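Local coordinates for OxsB protein (Bacillus megaterium, PDB 5UL3) that catalyses the oxidative ring contraction of dAMP to an oxetane aldehyde in oxetanocin A biosynthesis, using cobalamin, a [4Fe-4S] cluster and S-adenosylmethionine, at residues I50-E55 with T59-I64; K481-L486 with Y643-L648; Q598-S603 with R634-F639. All coordinates share one frame; numbering follows the deposited sequence. Where two conformers were deposited one is given.

Interaction 1: I50-E55 with T59-I64; sequences ILVSGE and TTLYVI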
loop_
_atom_site.group_PDB
_atom_site.type_symbol
_atom_site.label_atom_id
_atom_site.label_comp_id
_atom_site.label_asym_id
_atom_site.label_seq_id
_atom_site.Cartn_x
_atom_site.Cartn_y
_atom_site.Cartn_z
ATOM N N ILE A 50 24.812 -27.194 -10.808
ATOM C CA ILE A 50 24.485 -25.930 -11.450
ATOM C C ILE A 50 23.891 -24.993 -10.408
ATOM O O ILE A 50 23.391 -25.417 -9.364
ATOM C CB ILE A 50 23.513 -26.075 -12.641
ATOM C CG1 ILE A 50 22.161 -26.603 -12.176
ATOM C CG2 ILE A 50 24.098 -26.964 -13.725
ATOM C CD1 ILE A 50 21.030 -26.129 -13.047
ATOM N N LEU A 51 23.962 -23.704 -10.721
ATOM C CA LEU A 51 23.423 -22.625 -9.901
ATOM C C LEU A 51 22.829 -21.597 -10.852
ATOM O O LEU A 51 23.484 -21.212 -11.825
ATOM C CB LEU A 51 24.529 -21.988 -9.042
ATOM C CG LEU A 51 24.207 -20.650 -8.357
ATOM C CD1 LEU A 51 23.122 -20.829 -7.332
ATOM C CD2 LEU A 51 25.453 -20.053 -7.728
ATOM N N VAL A 52 21.602 -21.146 -10.582
ATOM C CA VAL A 52 21.022 -20.009 -11.286
ATOM C C VAL A 52 20.934 -18.858 -10.283
ATOM O O VAL A 52 20.483 -19.053 -9.148
ATOM C CB VAL A 52 19.638 -20.324 -11.878
ATOM C CG1 VAL A 52 19.006 -19.053 -12.460
ATOM C CG2 VAL A 52 19.772 -21.376 -12.978
ATOM N N SER A 53 21.375 -17.684 -10.699
ATOM C CA SER A 53 21.194 -16.477 -9.882
ATOM C C SER A 53 20.922 -15.327 -10.837
ATOM O O SER A 53 20.767 -15.528 -12.045
ATOM C CB SER A 53 22.422 -16.234 -8.989
ATOM O OG SER A 53 22.156 -15.183 -8.056
ATOM N N GLY A 54 20.901 -14.095 -10.313
ATOM C CA GLY A 54 20.477 -12.969 -11.128
ATOM C C GLY A 54 18.959 -13.010 -11.276
ATOM O O GLY A 54 18.289 -13.867 -10.717
ATOM N N GLU A 55 18.426 -12.070 -12.062
ATOM C CA GLU A 55 16.984 -11.987 -12.292
ATOM C C GLU A 55 16.729 -11.215 -13.578
ATOM O O GLU A 55 17.579 -10.453 -14.038
ATOM C CB GLU A 55 16.261 -11.334 -11.100
ATOM C CG GLU A 55 16.876 -10.008 -10.652
ATOM C CD GLU A 55 16.512 -8.847 -11.574
ATOM O OE1 GLU A 55 15.356 -8.767 -12.046
ATOM O OE2 GLU A 55 17.383 -8.002 -11.842
ATOM N N THR A 59 19.785 -12.673 -15.474
ATOM C CA THR A 59 19.799 -14.033 -14.972
ATOM C C THR A 59 20.992 -14.792 -15.552
ATOM O O THR A 59 21.316 -14.666 -16.736
ATOM C CB THR A 59 18.489 -14.740 -15.333
ATOM O OG1 THR A 59 17.381 -13.900 -14.952
ATOM C CG2 THR A 59 18.379 -16.050 -14.574
ATOM N N THR A 60 21.647 -15.558 -14.695
ATOM C CA THR A 60 22.949 -16.155 -14.973
ATOM C C THR A 60 22.931 -17.614 -14.554
ATOM O O THR A 60 22.443 -17.939 -13.474
ATOM C CB THR A 60 24.076 -15.432 -14.200
ATOM O OG1 THR A 60 24.044 -14.041 -14.498
ATOM C CG2 THR A 60 25.447 -15.993 -14.601
ATOM N N LEU A 61 23.491 -18.491 -15.395
ATOM C CA LEU A 61 23.667 -19.898 -15.064
ATOM C C LEU A 61 25.151 -20.209 -14.893
ATOM O O LEU A 61 25.965 -19.842 -15.746
ATOM C CB LEU A 61 23.069 -20.785 -16.162
ATOM C CG LEU A 61 23.331 -22.279 -16.031
ATOM C CD1 LEU A 61 22.661 -22.845 -14.792
ATOM C CD2 LEU A 61 22.849 -22.999 -17.286
ATOM N N TYR A 62 25.493 -20.853 -13.783
ATOM C CA TYR A 62 26.818 -21.420 -13.566
ATOM C C TYR A 62 26.715 -22.931 -13.712
ATOM O O TYR A 62 25.879 -23.565 -13.063
ATOM C CB TYR A 62 27.367 -21.062 -12.183
ATOM C CG TYR A 62 27.381 -19.579 -11.932
ATOM C CD1 TYR A 62 26.245 -18.918 -11.464
ATOM C CD2 TYR A 62 28.529 -18.835 -12.166
ATOM C CE1 TYR A 62 26.269 -17.532 -11.248
ATOM C CE2 TYR A 62 28.557 -17.470 -11.948
ATOM C CZ TYR A 62 27.432 -16.828 -11.490
ATOM O OH TYR A 62 27.489 -15.468 -11.292
ATOM N N VAL A 63 27.548 -23.498 -14.569
ATOM C CA VAL A 63 27.670 -24.945 -14.693
ATOM C C VAL A 63 29.027 -25.309 -14.111
ATOM O O VAL A 63 30.064 -24.944 -14.672
ATOM C CB VAL A 63 27.540 -25.415 -16.148
ATOM C CG1 VAL A 63 27.447 -26.946 -16.194
ATOM C CG2 VAL A 63 26.320 -24.779 -16.795
ATOM N N ILE A 64 29.023 -25.976 -12.961
ATOM C CA ILE A 64 30.255 -26.348 -12.277
ATOM C C ILE A 64 30.620 -27.757 -12.736
ATOM O O ILE A 64 30.019 -28.736 -12.291
ATOM C CB ILE A 64 30.103 -26.273 -10.759
ATOM C CG1 ILE A 64 29.746 -24.841 -10.327
ATOM C CG2 ILE A 64 31.386 -26.733 -10.089
ATOM C CD1 ILE A 64 29.559 -24.692 -8.835
#

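Interaction 2: K481-L486 with Y643-L648; sequences KGLDNL and YLVYNL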
loop_
_atom_site.group_PDB
_atom_site.type_symbol
_atom_site.label_atom_id
_atom_site.label_comp_id
_atom_site.label_asym_id
_atom_site.label_seq_id
_atom_site.Cartn_x
_atom_site.Cartn_y
_atom_site.Cartn_z
ATOM N N LYS A 481 -11.551 21.645 19.324
ATOM C CA LYS A 481 -12.320 22.321 20.363
ATOM C C LYS A 481 -13.541 22.963 19.725
ATOM O O LYS A 481 -13.408 23.769 18.796
ATOM C CB LYS A 481 -11.463 23.367 21.078
ATOM C CG LYS A 481 -10.397 22.756 21.970
ATOM C CD LYS A 481 -9.678 23.801 22.813
ATOM C CE LYS A 481 -8.740 23.126 23.800
ATOM N NZ LYS A 481 -7.982 24.118 24.609
ATOM N N GLY A 482 -14.715 22.616 20.234
ATOM C CA GLY A 482 -15.961 23.152 19.723
ATOM C C GLY A 482 -16.381 22.474 18.436
ATOM O O GLY A 482 -15.714 21.579 17.920
ATOM N N LEU A 483 -17.503 22.941 17.892
ATOM C CA LEU A 483 -18.128 22.337 16.723
ATOM C C LEU A 483 -17.799 23.047 15.412
ATOM O O LEU A 483 -18.198 22.554 14.348
ATOM C CB LEU A 483 -19.652 22.294 16.912
ATOM C CG LEU A 483 -20.174 21.455 18.083
ATOM C CD1 LEU A 483 -21.674 21.673 18.306
ATOM C CD2 LEU A 483 -19.885 19.972 17.871
ATOM N N ASP A 484 -17.076 24.174 15.452
ATOM C CA ASP A 484 -16.854 24.976 14.246
ATOM C C ASP A 484 -16.198 24.161 13.133
ATOM O O ASP A 484 -16.589 24.261 11.966
ATOM C CB ASP A 484 -15.983 26.197 14.559
ATOM C CG ASP A 484 -16.747 27.307 15.252
ATOM O OD1 ASP A 484 -17.974 27.169 15.429
ATOM O OD2 ASP A 484 -16.106 28.319 15.613
ATOM N N ASN A 485 -15.156 23.393 13.465
ATOM C CA ASN A 485 -14.460 22.625 12.427
ATOM C C ASN A 485 -15.364 21.560 11.810
ATOM O O ASN A 485 -15.232 21.262 10.614
ATOM C CB ASN A 485 -13.207 21.950 12.984
ATOM C CG ASN A 485 -12.110 22.938 13.372
ATOM O OD1 ASN A 485 -11.110 22.541 13.940
ATOM N ND2 ASN A 485 -12.308 24.220 13.091
ATOM N N LEU A 486 -16.276 20.976 12.593
ATOM C CA LEU A 486 -17.207 20.009 12.007
ATOM C C LEU A 486 -18.160 20.694 11.043
ATOM O O LEU A 486 -18.430 20.173 9.957
ATOM C CB LEU A 486 -17.990 19.267 13.096
ATOM C CG LEU A 486 -17.196 18.463 14.139
ATOM C CD1 LEU A 486 -18.141 17.855 15.164
ATOM C CD2 LEU A 486 -16.293 17.377 13.495
ATOM N N TYR A 643 -27.193 16.349 11.378
ATOM C CA TYR A 643 -28.325 16.331 12.299
ATOM C C TYR A 643 -27.865 16.389 13.753
ATOM O O TYR A 643 -28.456 17.113 14.565
ATOM C CB TYR A 643 -29.151 15.079 12.028
ATOM C CG TYR A 643 -30.419 14.930 12.837
ATOM C CD1 TYR A 643 -31.495 15.779 12.641
ATOM C CD2 TYR A 643 -30.547 13.909 13.761
ATOM C CE1 TYR A 643 -32.672 15.626 13.371
ATOM C CE2 TYR A 643 -31.722 13.741 14.492
ATOM C CZ TYR A 643 -32.773 14.604 14.296
ATOM O OH TYR A 643 -33.925 14.433 15.033
ATOM N N LEU A 644 -26.821 15.630 14.106
ATOM C CA LEU A 644 -26.297 15.689 15.469
ATOM C C LEU A 644 -25.767 17.081 15.808
ATOM O O LEU A 644 -26.032 17.604 16.898
ATOM C CB LEU A 644 -25.205 14.633 15.664
ATOM C CG LEU A 644 -25.652 13.165 15.645
ATOM C CD1 LEU A 644 -24.446 12.221 15.606
ATOM C CD2 LEU A 644 -26.502 12.870 16.854
ATOM N N VAL A 645 -25.022 17.698 14.887
ATOM C CA VAL A 645 -24.474 19.033 15.131
ATOM C C VAL A 645 -25.601 20.060 15.198
ATOM O O VAL A 645 -25.552 21.011 15.992
ATOM C CB VAL A 645 -23.434 19.395 14.052
ATOM C CG1 VAL A 645 -22.993 20.874 14.167
ATOM C CG2 VAL A 645 -22.219 18.483 14.160
ATOM N N TYR A 646 -26.633 19.883 14.370
ATOM C CA TYR A 646 -27.784 20.778 14.417
ATOM C C TYR A 646 -28.464 20.736 15.777
ATOM O O TYR A 646 -28.872 21.775 16.309
ATOM C CB TYR A 646 -28.793 20.412 13.333
ATOM C CG TYR A 646 -29.976 21.350 13.314
ATOM C CD1 TYR A 646 -29.897 22.578 12.665
ATOM C CD2 TYR A 646 -31.165 21.020 13.957
ATOM C CE1 TYR A 646 -30.973 23.448 12.648
ATOM C CE2 TYR A 646 -32.246 21.885 13.947
ATOM C CZ TYR A 646 -32.143 23.095 13.290
ATOM O OH TYR A 646 -33.213 23.960 13.279
ATOM N N ASN A 647 -28.606 19.539 16.348
ATOM C CA ASN A 647 -29.291 19.400 17.623
ATOM C C ASN A 647 -28.456 19.926 18.777
ATOM O O ASN A 647 -28.994 20.141 19.869
ATOM C CB ASN A 647 -29.667 17.941 17.853
ATOM C CG ASN A 647 -31.000 17.577 17.205
ATOM O OD1 ASN A 647 -32.061 17.945 17.708
ATOM N ND2 ASN A 647 -30.949 16.856 16.084
ATOM N N LEU A 648 -27.162 20.142 18.558
ATOM C CA LEU A 648 -26.303 20.772 19.547
ATOM C C LEU A 648 -26.143 22.263 19.314
ATOM O O LEU A 648 -25.960 23.014 20.275
ATOM C CB LEU A 648 -24.912 20.129 19.543
ATOM C CG LEU A 648 -24.783 18.637 19.838
ATOM C CD1 LEU A 648 -23.366 18.178 19.505
ATOM C CD2 LEU A 648 -25.101 18.356 21.282
#

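Interaction 3: Q598-S603 with R634-F639; sequences QMWIDS and REISHF. With EDO (1,2-ethanediol), chain T; EDO (1,2-ethanediol), chain H.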
loop_
_atom_site.group_PDB
_atom_site.type_symbol
_atom_site.label_atom_id
_atom_site.label_comp_id
_atom_site.label_asym_id
_atom_site.label_seq_id
_atom_site.Cartn_x
_atom_site.Cartn_y
_atom_site.Cartn_z
ATOM N N GLN A 598 -18.989 6.030 15.433
ATOM C CA GLN A 598 -18.509 4.647 15.418
ATOM C C GLN A 598 -19.638 3.666 15.715
ATOM O O GLN A 598 -19.729 2.605 15.085
ATOM C CB GLN A 598 -17.371 4.441 16.415
ATOM C CG GLN A 598 -16.833 3.021 16.367
ATOM C CD GLN A 598 -16.146 2.732 15.040
ATOM O OE1 GLN A 598 -15.215 3.440 14.650
ATOM N NE2 GLN A 598 -16.606 1.706 14.339
ATOM N N MET A 599 -20.511 3.989 16.673
ATOM C CA MET A 599 -21.624 3.088 16.956
ATOM C C MET A 599 -22.580 3.007 15.769
ATOM O O MET A 599 -23.132 1.941 15.478
ATOM C CB MET A 599 -22.359 3.543 18.223
ATOM C CG MET A 599 -21.481 3.482 19.458
ATOM S SD MET A 599 -22.326 4.132 20.936
ATOM C CE MET A 599 -22.988 2.632 21.612
ATOM N N TRP A 600 -22.776 4.119 15.067
ATOM C CA TRP A 600 -23.572 4.093 13.846
ATOM C C TRP A 600 -22.966 3.121 12.843
ATOM O O TRP A 600 -23.661 2.263 12.297
ATOM C CB TRP A 600 -23.644 5.496 13.249
ATOM C CG TRP A 600 -24.353 5.585 11.934
ATOM C CD1 TRP A 600 -23.783 5.558 10.680
ATOM C CD2 TRP A 600 -25.760 5.762 11.732
ATOM N NE1 TRP A 600 -24.764 5.703 9.717
ATOM C CE2 TRP A 600 -25.982 5.826 10.337
ATOM C CE3 TRP A 600 -26.854 5.877 12.594
ATOM C CZ2 TRP A 600 -27.257 5.993 9.793
ATOM C CZ3 TRP A 600 -28.117 6.051 12.048
ATOM C CH2 TRP A 600 -28.307 6.106 10.667
ATOM N N ILE A 601 -21.662 3.245 12.601
ATOM C CA ILE A 601 -20.985 2.353 11.659
ATOM C C ILE A 601 -21.157 0.898 12.080
ATOM O O ILE A 601 -21.514 0.035 11.268
ATOM C CB ILE A 601 -19.503 2.743 11.540
ATOM C CG1 ILE A 601 -19.402 4.068 10.786
ATOM C CG2 ILE A 601 -18.709 1.602 10.867
ATOM C CD1 ILE A 601 -18.070 4.805 10.956
ATOM N N ASP A 602 -20.922 0.603 13.362
ATOM C CA ASP A 602 -21.054 -0.772 13.838
ATOM C C ASP A 602 -22.473 -1.297 13.642
ATOM O O ASP A 602 -22.667 -2.476 13.312
ATOM C CB ASP A 602 -20.661 -0.855 15.318
ATOM C CG ASP A 602 -19.170 -0.609 15.555
ATOM O OD1 ASP A 602 -18.393 -0.567 14.579
ATOM O OD2 ASP A 602 -18.775 -0.455 16.733
ATOM N N SER A 603 -23.475 -0.431 13.832
ATOM C CA SER A 603 -24.881 -0.821 13.770
ATOM C C SER A 603 -25.346 -1.159 12.358
ATOM O O SER A 603 -26.353 -1.859 12.198
ATOM C CB SER A 603 -25.758 0.300 14.343
ATOM O OG SER A 603 -25.785 1.446 13.498
ATOM N N ARG A 634 -24.791 6.163 2.325
ATOM C CA ARG A 634 -23.758 7.186 2.488
ATOM C C ARG A 634 -24.383 8.545 2.749
ATOM O O ARG A 634 -23.918 9.306 3.604
ATOM C CB ARG A 634 -22.876 7.233 1.238
ATOM C CG ARG A 634 -21.810 8.326 1.281
ATOM C CD ARG A 634 -21.139 8.463 -0.092
ATOM N NE ARG A 634 -20.374 7.277 -0.482
ATOM C CZ ARG A 634 -19.089 7.083 -0.197
ATOM N NH1 ARG A 634 -18.390 7.994 0.503
ATOM N NH2 ARG A 634 -18.495 5.980 -0.623
ATOM N N GLU A 635 -25.432 8.868 2.004
ATOM C CA GLU A 635 -26.158 10.113 2.198
ATOM C C GLU A 635 -26.731 10.196 3.612
ATOM O O GLU A 635 -26.559 11.202 4.312
ATOM C CB GLU A 635 -27.248 10.173 1.126
ATOM C CG GLU A 635 -28.037 11.430 0.974
ATOM C CD GLU A 635 -28.963 11.326 -0.229
ATOM O OE1 GLU A 635 -28.453 11.364 -1.367
ATOM O OE2 GLU A 635 -30.186 11.152 -0.039
ATOM N N ILE A 636 -27.382 9.122 4.067
ATOM C CA ILE A 636 -27.954 9.112 5.414
ATOM C C ILE A 636 -26.854 9.250 6.460
ATOM O O ILE A 636 -27.026 9.935 7.475
ATOM C CB ILE A 636 -28.784 7.832 5.644
ATOM C CG1 ILE A 636 -29.977 7.767 4.686
ATOM C CG2 ILE A 636 -29.262 7.755 7.092
ATOM C CD1 ILE A 636 -30.669 6.379 4.703
ATOM N N SER A 637 -25.706 8.605 6.227
ATOM C CA SER A 637 -24.591 8.697 7.167
ATOM C C SER A 637 -24.004 10.103 7.210
ATOM O O SER A 637 -23.609 10.578 8.282
ATOM C CB SER A 637 -23.504 7.683 6.799
ATOM O OG SER A 637 -23.994 6.355 6.928
ATOM N N HIS A 638 -23.910 10.776 6.060
ATOM C CA HIS A 638 -23.417 12.150 6.082
ATOM C C HIS A 638 -24.354 13.049 6.879
ATOM O O HIS A 638 -23.919 13.832 7.734
ATOM C CB HIS A 638 -23.260 12.710 4.670
ATOM C CG HIS A 638 -22.972 14.179 4.665
ATOM N ND1 HIS A 638 -21.701 14.682 4.852
ATOM C CD2 HIS A 638 -23.793 15.253 4.574
ATOM C CE1 HIS A 638 -21.749 16.005 4.850
ATOM N NE2 HIS A 638 -23.007 16.377 4.686
ATOM N N PHE A 639 -25.648 12.968 6.599
ATOM C CA PHE A 639 -26.543 13.915 7.239
ATOM C C PHE A 639 -26.877 13.528 8.668
ATOM O O PHE A 639 -27.416 14.361 9.405
ATOM C CB PHE A 639 -27.794 14.100 6.384
ATOM C CG PHE A 639 -27.541 14.924 5.163
ATOM C CD1 PHE A 639 -27.263 16.279 5.279
ATOM C CD2 PHE A 639 -27.528 14.348 3.907
ATOM C CE1 PHE A 639 -26.996 17.055 4.149
ATOM C CE2 PHE A 639 -27.252 15.110 2.780
ATOM C CZ PHE A 639 -26.988 16.463 2.896
HETATM C C1 EDO T . -21.780 4.540 -3.002
HETATM O O1 EDO T . -21.636 5.920 -2.625
HETATM C C2 EDO T . -20.422 3.871 -2.973
HETATM O O2 EDO T . -19.981 3.811 -1.621
HETATM C C1 EDO H . -18.924 12.815 6.044
HETATM O O1 EDO H . -19.483 13.231 4.792
HETATM C C2 EDO H . -17.479 12.389 5.777
HETATM O O2 EDO H . -16.864 12.069 7.019
#

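Interaction 1: I50-E55 with T59-I64
L51 and Y62 lie side by side because L51 carries CG opposite its backbone N (chi1 167°) while Y62 swings its ring back beside its own N (chi1 -55°); L51 CD2 then meets Y62 CD1 at 4.0 Å. L61 CD1 comes over strand 49-53, where it sits 3.7 Å from V52 CG2 and also touches I50. V52 CG1 packs on T59 CG2, and I50 CG2 on V63 CG1. I50, V52, L61 and V63 share one face of an antiparallel beta hairpin; L51, S53, T60 and Y62 share the other. L51-Y62 and S53-T60 are hydrogen-bonded pairs. Y62 N reaches L51 O at 2.8 Å in an almost straight bond (176°), and S53 N reaches T60 O at 3.0 Å. In the non-hydrogen-bonded pairs the backbones come closer: V52 CA and L61 CA are 4.6 Å apart, L51 CA and Y62 CA 5.1 Å. V52 CA also makes a CA-H...O contact of 3.3 Å with T60 O. Y62 OH bonds to Q151 and N82. Strand 49-53 is an edge strand of a four-stranded antiparallel sheet and 60-64 lies next to 69-73; helix 28-39 packs on I50 and L61, helix 109-115 on L51 and Y62.

Interaction 2: K481-L486 with Y643-L648
L483 and L648 make the closest apolar contact between residues 481-486 and 643-648: L483 CD1 lies 3.8 Å from L648 CB and 4.1 Å from L648 CD1. The two side chains cross at about a right angle, so one methyl of L483 rests against the base and one branch of L648. In L483 the CG atom stands beside the backbone N, opposite the carbonyl carbon (chi1 -62°), and chi2 of 171° leaves the chain extended, with CD1 against L648. The same methyl also comes within 4.4 Å of V645 CG1. A second apolar contact is made three residues further along, where L486 CD1 approaches V645 CG2 at 4.2 Å. V645 therefore offers one methyl to each of L483 and L486, CG1 to the former and CG2 to the latter.

This meeting joins the radical SAM part of the chain, at the start of helix 484-493, to the last turns of helix 620-648. The latter is one of the long helices at the C-terminal end of the protein, consistent with the helix bundle that closes its domain series. Helix 588-617 lines the same contact, with L593 touching L483 and L644, and T589 touching L648.

The polar interactions stay within each segment or go to outside residues. On helix 620-648, Y643 O accepts from both N647 N and N647 ND2; the hydrogen bond from N647 ND2 to Y643 O is 2.9 Å. The two donors arrive from opposite faces of the carbonyl plane, and N647 ND2 also lies 3.3 Å above the Y643 ring, over its centre. On the other segment, G482 is held through its N by D587 and through its O by N590, while K481 forms a salt bridge with E563. N485 is bonded to R445 and Q441.

Interaction 3: Q598-S603 with R634-F639
The indole of W600 meets S637 at its edge: S637 OG lies close to the ring plane and accepts the W600 NE1 hydrogen in a 3.0 Å bond with an N-H...O angle of 160°. I636 approaches the six-membered part of the same indole obliquely, I636 CG2 lying 3.8 Å from W600 CZ2, and the two side chains cross at about a right angle. The F639 ring has H638 CD2 3.5 Å above its plane, over the centre. H638 in turn has F639 CD2 and a hydroxyl of 1,2-ethanediol at its edge.

W600 holds CG anti to its N (chi1 176°), which sends the indole over to helix 620-648. In S637, OG stands beside the backbone N (chi1 -64°), where it also bonds to H633 O one turn back. The hydroxyl is thus shared between its own helix and the indole, and the N-H of the buried indole has a partner.

Helices 588-617 and 620-648 follow one another in the chain and pair as neighbours, consistent with the C-terminal helix bundle. Helix 683-709 packs on them: M690, Q694 and M697 touch W600, while W693 donates NE1 to I636 O.

On helix 588-617, Q598 NE2 bonds to D602 OD1 at 2.9 Å, one turn along. Away from W600, R634 grips one 1,2-ethanediol, probably from the crystallisation liquor, with two N-H groups: R634 NE bonds to its O1 and R634 NH2 to its O2, each at 2.8 Å. A second such molecule meets H638 ND1 through O1 at 2.7 Å, while H638 NE2 is bonded to E494.

From the N terminus, interaction 1 comes first and closes the shortest loop, with three residues between its segments, in the hairpin of strands 49-53 and 60-64. The chain then runs through the cobalamin-binding region and into the radical SAM region, where interaction 2 opens at 481-486; that contact closes only at 643-648, after 156 intervening residues, and ties this region to helix 620-648. Interaction 3 is nested inside this loop, joining helix 588-617 to 620-648. Both later contacts use helix 620-648, where 634-639 and 643-648 follow closely, and their centres are about 16 Å apart. Interaction 1 lies on the opposite side of the chain's centre, about 66 Å from interaction 2 between centres.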